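Local atomic coordinates of VirX1 (Cyanophage Syn10, PDB entry 6QGM), a protein that probably works as a flavin-dependent halogenase of the tryptophan halogenase family, iodinating a diverse range of substrates. Residues Glu47-Leu50 with Gly51-Lys55; Asn152-Pro155 with Asn156-Phe159; Tyr175-Lys179 with Ile180-Asn184. All coordinates share one frame; numbering follows the deposited sequence.

Interaction 1 of 3, residues Glu47-Leu50 with Gly51-Lys55; sequences ESTL and GHFNK
Gly51, which follows directly on Leu50 as the strand gives way to a helix, has a carbonyl O gripped twice by Asn54. The backbone N of Asn54 reaches Gly51 O at 2.8 Å, and its side-chain ND2 returns to the same Gly51 O at 3.0 Å, lying in the carbonyl plane on a lone pair. The oxygen in turn is tilted somewhat from the Asn54 amide plane. That amide is tied further to strand 164-168 and the loop before it, since ND2 also bonds to Thr163 O and OD1 meets Tyr165 OH. A weaker backbone bond, from Phe53 N to Leu50 O at 3.3 Å, ties the loop at Leu50 to the turn that follows.

The whole forms a strand-loop-helix junction. Strand 46-48 is an edge of a small antiparallel sheet beside strand 164-168, and the chain passes through a short loop into helix 52-59; as in related flavin-dependent halogenases, this region probably runs close to the flavin site.

The apolar half of the junction is a CH-pi contact. Thr49 CG2 stands over the middle of the Phe53 ring, 3.7 Å from its centroid and 12° off the normal. With chi1 at 67°, the Thr49 methyl lies beside its own backbone N and faces the ring, while OG1 is turned to bond Tyr165 O. Phe53 swings its ring back under this methyl because CG is anti to the backbone N (chi1 -167°), and the ring also meets that of Phe172.

Interaction 2 of 3, residues Asn152-Pro155 with Asn156-Phe159; sequences NKIP and NFNF
Apolar packing between Ile154 and Phe157 carries this local contact, in which the two side chains run side by side and point the same way. The Ile154 methyl CG2 touches Phe157 CB at 3.7 Å and comes to 4.1 Å from Phe157 CG, meeting the ring obliquely. Phe157 CG lies anti to its backbone N (chi1 171°), which puts CB and the near side of the ring by Ile154 CG2 and carries the ring on to Asn137 and Leu140. The loop joins helices 137-143 and 159-162, and helix 494-512 covers Ile154 with Val512 and Pro155 with Met508.

The backbone forms a type II beta turn from Ile154 to Phe157. Pro155 and Asn156 occupy its corners, and Asn156 takes the positive phi (65°) that the second corner requires. Ile154 O and Phe157 N stand 3.6 Å apart without forming a hydrogen bond.

Polar fastening comes from outside the turn: Asn149 bonds Ile154 N through OD1 and Phe157 O through ND2. Beyond it, Asn158 N-caps helix 159-162, its OD1 bonding weakly to Trp161 N.

The turn is probably held by the proline ring's restraint on phi, the Ile154-Phe157 packing and the Asn149 amide that bonds both ends.

Interaction 3 of 3, residues Tyr175-Lys179 with Ile180-Asn184; sequences YLKEK and IALPN
Leu176 and Ile180 lie side by side on one flank of the helix, pointing the same way, with Leu176 CD2 3.9 Å from Ile180 CD1. Together they face helix 14-26, where Leu176 packs on Met18 and both residues meet Ala21. On another flank Lys177 and Leu182 are likewise aligned. Lys177 holds CG anti to its backbone N (chi1 -179°), and this aliphatic carbon comes 3.9 Å from Leu182 CD1; both side chains also touch His188.

The second pair is five positions apart and still aligned, which fits the pi-type turn into which helix 169-181 widens at 177-179. Leu176 O accepts two backbone bonds, from Ile180 N at 3.0 Å, placed 38° out of the carbonyl plane, and from Ala181 N at 2.9 Å, lying in it. Leu182 N keeps the wider spacing, reaching Lys177 O at 2.9 Å and nearly straight (169°). This helix leads into the eight-stranded mixed sheet that holds strands 6-10, 31-36 and 187-198, probably the Rossmann-type part of the fold.

Pro183 CG and CD rest against Glu178 O, and CG also comes near Lys179 O. Farther back, Lys179 CG, anti to its carbonyl carbon, lies over the centre of the Tyr175 ring.

Along the chain the three contacts come in series, and interaction 1 lies nearest the middle of the molecule. Its centre is about 19 Å from that of interaction 2 and about 20 Å from that of interaction 3, while those two are about 34 Å apart. None touches another. Strand 164-168 provides the connection: it pairs with strand 46-48 of interaction 1, follows helix 159-162, which interaction 2 introduces, and precedes helix 169-181, whose end forms interaction 3. Thus this strand links the three along the chain, interaction 1 being the one that pairs with it, and the halogenase chain passes from a peripheral loop through its interior to the helix leading into the eight-stranded mixed sheet.

Interaction 1 of 3, residues Glu47-Leu50 with Gly51-Lys55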
loop_
_atom_site.group_PDB
_atom_site.type_symbol
_atom_site.label_atom_id
_atom_site.label_comp_id
_atom_site.label_asym_id
_atom_site.label_seq_id
_atom_site.Cartn_x
_atom_site.Cartn_y
_atom_site.Cartn_z
ATOM N N GLU B 47 -29.789 1.740 23.283
ATOM C CA GLU B 47 -28.668 1.513 22.334
ATOM C C GLU B 47 -27.331 1.541 23.084
ATOM O O GLU B 47 -27.188 2.388 23.982
ATOM C CB GLU B 47 -28.684 2.628 21.303
ATOM C CG GLU B 47 -28.107 2.239 19.967
ATOM C CD GLU B 47 -28.154 3.386 18.982
ATOM O OE1 GLU B 47 -28.828 4.395 19.301
ATOM O OE2 GLU B 47 -27.521 3.275 17.903
ATOM N N SER B 48 -26.378 0.703 22.686
ATOM C CA SER B 48 -25.002 0.659 23.251
ATOM C C SER B 48 -24.068 1.482 22.357
ATOM O O SER B 48 -24.369 1.652 21.158
ATOM C CB SER B 48 -24.506 -0.768 23.476
ATOM O OG SER B 48 -24.303 -1.454 22.272
ATOM N N THR B 49 -23.001 2.012 22.950
ATOM C CA THR B 49 -22.031 2.938 22.326
ATOM C C THR B 49 -20.678 2.235 22.234
ATOM O O THR B 49 -20.529 1.137 22.792
ATOM C CB THR B 49 -21.957 4.239 23.136
ATOM O OG1 THR B 49 -21.381 3.935 24.413
ATOM C CG2 THR B 49 -23.305 4.915 23.330
ATOM N N LEU B 50 -19.733 2.861 21.541
ATOM C CA LEU B 50 -18.310 2.442 21.462
ATOM C C LEU B 50 -17.483 3.323 22.399
ATOM O O LEU B 50 -18.069 4.265 23.018
ATOM C CB LEU B 50 -17.845 2.663 20.018
ATOM C CG LEU B 50 -18.535 1.811 18.965
ATOM C CD1 LEU B 50 -18.430 2.465 17.593
ATOM C CD2 LEU B 50 -17.949 0.412 18.987
ATOM N N GLY B 51 -16.173 3.035 22.479
ATOM C CA GLY B 51 -15.159 3.956 23.027
ATOM C C GLY B 51 -15.253 5.334 22.398
ATOM O O GLY B 51 -15.216 6.312 23.151
ATOM N N HIS B 52 -15.400 5.396 21.077
ATOM C CA HIS B 52 -15.525 6.627 20.244
ATOM C C HIS B 52 -16.420 7.659 20.954
ATOM O O HIS B 52 -16.113 8.863 20.909
ATOM C CB HIS B 52 -16.122 6.279 18.850
ATOM C CG HIS B 52 -15.170 6.025 17.710
ATOM N ND1 HIS B 52 -14.432 4.842 17.583
ATOM C CD2 HIS B 52 -14.881 6.770 16.615
ATOM C CE1 HIS B 52 -13.695 4.903 16.488
ATOM N NE2 HIS B 52 -13.948 6.083 15.877
ATOM N N PHE B 53 -17.508 7.188 21.573
ATOM C CA PHE B 53 -18.546 8.002 22.269
ATOM C C PHE B 53 -17.924 8.849 23.378
ATOM O O PHE B 53 -18.438 9.956 23.640
ATOM C CB PHE B 53 -19.617 7.084 22.846
ATOM C CG PHE B 53 -20.882 7.767 23.310
ATOM C CD1 PHE B 53 -21.695 8.451 22.424
ATOM C CD2 PHE B 53 -21.287 7.690 24.630
ATOM C CE1 PHE B 53 -22.869 9.050 22.848
ATOM C CE2 PHE B 53 -22.450 8.303 25.057
ATOM C CZ PHE B 53 -23.244 8.978 24.164
ATOM N N ASN B 54 -16.865 8.340 24.020
ATOM C CA ASN B 54 -16.154 9.045 25.116
ATOM C C ASN B 54 -15.580 10.365 24.568
ATOM O O ASN B 54 -15.674 11.394 25.291
ATOM C CB ASN B 54 -15.118 8.149 25.795
ATOM C CG ASN B 54 -15.699 7.037 26.632
ATOM O OD1 ASN B 54 -16.172 7.280 27.744
ATOM N ND2 ASN B 54 -15.646 5.815 26.123
ATOM N N LYS B 55 -15.034 10.362 23.344
ATOM C CA LYS B 55 -14.472 11.575 22.694
ATOM C C LYS B 55 -15.580 12.629 22.558
ATOM O O LYS B 55 -15.311 13.809 22.855
ATOM C CB LYS B 55 -13.923 11.256 21.298
ATOM C CG LYS B 55 -13.208 12.376 20.564
ATOM C CD LYS B 55 -13.345 12.263 19.065
ATOM C CE LYS B 55 -12.319 13.125 18.376
ATOM N NZ LYS B 55 -12.012 12.619 17.018
#

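Interaction 2 of 3, residues Asn152-Pro155 with Asn156-Phe159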
loop_
_atom_site.group_PDB
_atom_site.type_symbol
_atom_site.label_atom_id
_atom_site.label_comp_id
_atom_site.label_asym_id
_atom_site.label_seq_id
_atom_site.Cartn_x
_atom_site.Cartn_y
_atom_site.Cartn_z
ATOM N N ASN B 152 -3.610 1.190 39.860
ATOM C CA ASN B 152 -3.750 0.465 38.563
ATOM C C ASN B 152 -3.793 -1.048 38.814
ATOM O O ASN B 152 -3.030 -1.780 38.154
ATOM C CB ASN B 152 -2.592 0.778 37.605
ATOM C CG ASN B 152 -2.702 2.126 36.930
ATOM O OD1 ASN B 152 -1.822 2.975 37.098
ATOM N ND2 ASN B 152 -3.749 2.313 36.129
ATOM N N LYS B 153 -4.684 -1.506 39.704
ATOM C CA LYS B 153 -4.772 -2.922 40.165
ATOM C C LYS B 153 -5.471 -3.779 39.102
ATOM O O LYS B 153 -5.358 -5.018 39.189
ATOM C CB LYS B 153 -5.463 -3.028 41.523
ATOM C CG LYS B 153 -4.562 -2.749 42.717
ATOM C CD LYS B 153 -5.211 -2.842 44.072
ATOM C CE LYS B 153 -4.448 -2.028 45.092
ATOM N NZ LYS B 153 -4.717 -2.484 46.474
ATOM N N ILE B 154 -6.168 -3.157 38.143
ATOM C CA ILE B 154 -6.634 -3.826 36.888
ATOM C C ILE B 154 -5.703 -3.362 35.766
ATOM O O ILE B 154 -5.730 -2.200 35.373
ATOM C CB ILE B 154 -8.125 -3.527 36.639
ATOM C CG1 ILE B 154 -8.991 -4.058 37.787
ATOM C CG2 ILE B 154 -8.574 -4.074 35.287
ATOM C CD1 ILE B 154 -9.190 -5.571 37.820
ATOM N N PRO B 155 -4.788 -4.224 35.268
ATOM C CA PRO B 155 -3.754 -3.797 34.328
ATOM C C PRO B 155 -4.311 -3.233 33.018
ATOM O O PRO B 155 -5.195 -3.851 32.467
ATOM C CB PRO B 155 -2.976 -5.078 34.020
ATOM C CG PRO B 155 -3.257 -5.993 35.191
ATOM C CD PRO B 155 -4.663 -5.641 35.631
ATOM N N ASN B 156 -3.795 -2.079 32.584
ATOM C CA ASN B 156 -4.003 -1.526 31.217
ATOM C C ASN B 156 -5.479 -1.183 30.984
ATOM O O ASN B 156 -5.915 -1.205 29.825
ATOM C CB ASN B 156 -3.474 -2.487 30.143
ATOM C CG ASN B 156 -2.043 -2.175 29.741
ATOM O OD1 ASN B 156 -1.181 -3.061 29.691
ATOM N ND2 ASN B 156 -1.771 -0.906 29.477
ATOM N N PHE B 157 -6.211 -0.834 32.046
ATOM C CA PHE B 157 -7.630 -0.400 32.016
ATOM C C PHE B 157 -7.719 1.042 32.506
ATOM O O PHE B 157 -7.227 1.335 33.610
ATOM C CB PHE B 157 -8.485 -1.295 32.910
ATOM C CG PHE B 157 -9.898 -0.808 33.126
ATOM C CD1 PHE B 157 -10.815 -0.790 32.075
ATOM C CD2 PHE B 157 -10.305 -0.378 34.381
ATOM C CE1 PHE B 157 -12.115 -0.337 32.277
ATOM C CE2 PHE B 157 -11.605 0.058 34.575
ATOM C CZ PHE B 157 -12.509 0.083 33.533
ATOM N N ASN B 158 -8.350 1.901 31.701
ATOM C CA ASN B 158 -8.548 3.347 31.977
ATOM C C ASN B 158 -10.062 3.601 32.025
ATOM O O ASN B 158 -10.673 3.641 30.959
ATOM C CB ASN B 158 -7.790 4.174 30.939
ATOM C CG ASN B 158 -8.095 5.660 30.953
ATOM O OD1 ASN B 158 -9.148 6.112 31.420
ATOM N ND2 ASN B 158 -7.162 6.424 30.423
ATOM N N PHE B 159 -10.636 3.738 33.223
ATOM C CA PHE B 159 -12.100 3.809 33.462
ATOM C C PHE B 159 -12.760 4.773 32.459
ATOM O O PHE B 159 -13.694 4.335 31.767
ATOM C CB PHE B 159 -12.389 4.175 34.924
ATOM C CG PHE B 159 -13.858 4.382 35.189
ATOM C CD1 PHE B 159 -14.709 3.295 35.321
ATOM C CD2 PHE B 159 -14.397 5.654 35.275
ATOM C CE1 PHE B 159 -16.066 3.471 35.547
ATOM C CE2 PHE B 159 -15.752 5.826 35.482
ATOM C CZ PHE B 159 -16.584 4.736 35.621
#

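Interaction 3 of 3, residues Tyr175-Lys179 with Ile180-Asn184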
loop_
_atom_site.group_PDB
_atom_site.type_symbol
_atom_site.label_atom_id
_atom_site.label_comp_id
_atom_site.label_asym_id
_atom_site.label_seq_id
_atom_site.Cartn_x
_atom_site.Cartn_y
_atom_site.Cartn_z
ATOM N N TYR B 175 -31.630 15.422 26.894
ATOM C CA TYR B 175 -30.651 16.004 27.842
ATOM C C TYR B 175 -29.842 17.080 27.110
ATOM O O TYR B 175 -29.800 18.242 27.593
ATOM C CB TYR B 175 -29.772 14.918 28.452
ATOM C CG TYR B 175 -28.847 15.423 29.530
ATOM C CD1 TYR B 175 -29.276 15.591 30.833
ATOM C CD2 TYR B 175 -27.532 15.752 29.233
ATOM C CE1 TYR B 175 -28.426 16.076 31.812
ATOM C CE2 TYR B 175 -26.665 16.222 30.200
ATOM C CZ TYR B 175 -27.111 16.374 31.495
ATOM O OH TYR B 175 -26.253 16.831 32.450
ATOM N N LEU B 176 -29.238 16.709 25.975
ATOM C CA LEU B 176 -28.406 17.618 25.149
ATOM C C LEU B 176 -29.230 18.857 24.785
ATOM O O LEU B 176 -28.678 19.957 24.794
ATOM C CB LEU B 176 -27.943 16.854 23.905
ATOM C CG LEU B 176 -26.940 15.727 24.162
ATOM C CD1 LEU B 176 -26.423 15.156 22.858
ATOM C CD2 LEU B 176 -25.780 16.229 25.009
ATOM N N LYS B 177 -30.515 18.671 24.500
ATOM C CA LYS B 177 -31.494 19.738 24.160
ATOM C C LYS B 177 -31.571 20.765 25.302
ATOM O O LYS B 177 -31.292 21.954 25.048
ATOM C CB LYS B 177 -32.866 19.113 23.893
ATOM C CG LYS B 177 -33.965 20.097 23.506
ATOM C CD LYS B 177 -35.285 19.413 23.237
ATOM C CE LYS B 177 -36.268 19.561 24.373
ATOM N NZ LYS B 177 -37.647 19.465 23.863
ATOM N N GLU B 178 -31.929 20.311 26.505
ATOM C CA GLU B 178 -32.257 21.186 27.658
ATOM C C GLU B 178 -30.984 21.823 28.232
ATOM O O GLU B 178 -31.054 23.010 28.616
ATOM C CB GLU B 178 -33.064 20.470 28.736
ATOM C CG GLU B 178 -32.788 19.007 29.037
ATOM C CD GLU B 178 -33.926 18.347 29.808
ATOM O OE1 GLU B 178 -34.254 18.866 30.907
ATOM O OE2 GLU B 178 -34.490 17.312 29.297
ATOM N N LYS B 179 -29.865 21.086 28.243
ATOM C CA LYS B 179 -28.624 21.471 28.975
ATOM C C LYS B 179 -27.625 22.205 28.076
ATOM O O LYS B 179 -26.925 23.079 28.602
ATOM C CB LYS B 179 -27.936 20.246 29.573
ATOM C CG LYS B 179 -28.758 19.440 30.560
ATOM C CD LYS B 179 -29.389 20.176 31.719
ATOM C CE LYS B 179 -30.650 19.479 32.188
ATOM N NZ LYS B 179 -31.085 19.941 33.529
ATOM N N ILE B 180 -27.527 21.861 26.794
ATOM C CA ILE B 180 -26.478 22.408 25.879
ATOM C C ILE B 180 -27.134 23.208 24.743
ATOM O O ILE B 180 -26.825 24.416 24.639
ATOM C CB ILE B 180 -25.538 21.298 25.365
ATOM C CG1 ILE B 180 -24.911 20.534 26.535
ATOM C CG2 ILE B 180 -24.487 21.867 24.425
ATOM C CD1 ILE B 180 -23.895 19.479 26.134
ATOM N N ALA B 181 -27.990 22.585 23.927
ATOM C CA ALA B 181 -28.463 23.153 22.642
ATOM C C ALA B 181 -29.295 24.420 22.891
ATOM O O ALA B 181 -28.902 25.493 22.397
ATOM C CB ALA B 181 -29.226 22.110 21.852
ATOM N N LEU B 182 -30.410 24.308 23.610
ATOM C CA LEU B 182 -31.342 25.445 23.791
ATOM C C LEU B 182 -30.627 26.583 24.516
ATOM O O LEU B 182 -30.633 27.712 24.036
ATOM C CB LEU B 182 -32.598 24.983 24.539
ATOM C CG LEU B 182 -33.486 23.998 23.794
ATOM C CD1 LEU B 182 -34.800 23.797 24.535
ATOM C CD2 LEU B 182 -33.734 24.471 22.372
ATOM N N PRO B 183 -29.972 26.348 25.673
ATOM C CA PRO B 183 -29.216 27.409 26.335
ATOM C C PRO B 183 -28.248 28.150 25.401
ATOM O O PRO B 183 -28.152 29.353 25.527
ATOM C CB PRO B 183 -28.456 26.656 27.442
ATOM C CG PRO B 183 -29.345 25.474 27.761
ATOM C CD PRO B 183 -29.932 25.080 26.423
ATOM N N ASN B 184 -27.591 27.443 24.475
ATOM C CA ASN B 184 -26.635 28.023 23.485
ATOM C C ASN B 184 -27.376 28.643 22.286
ATOM O O ASN B 184 -26.709 29.017 21.318
ATOM C CB ASN B 184 -25.627 26.984 22.994
ATOM C CG ASN B 184 -24.654 26.555 24.069
ATOM O OD1 ASN B 184 -24.471 27.260 25.064
ATOM N ND2 ASN B 184 -24.020 25.405 23.873
#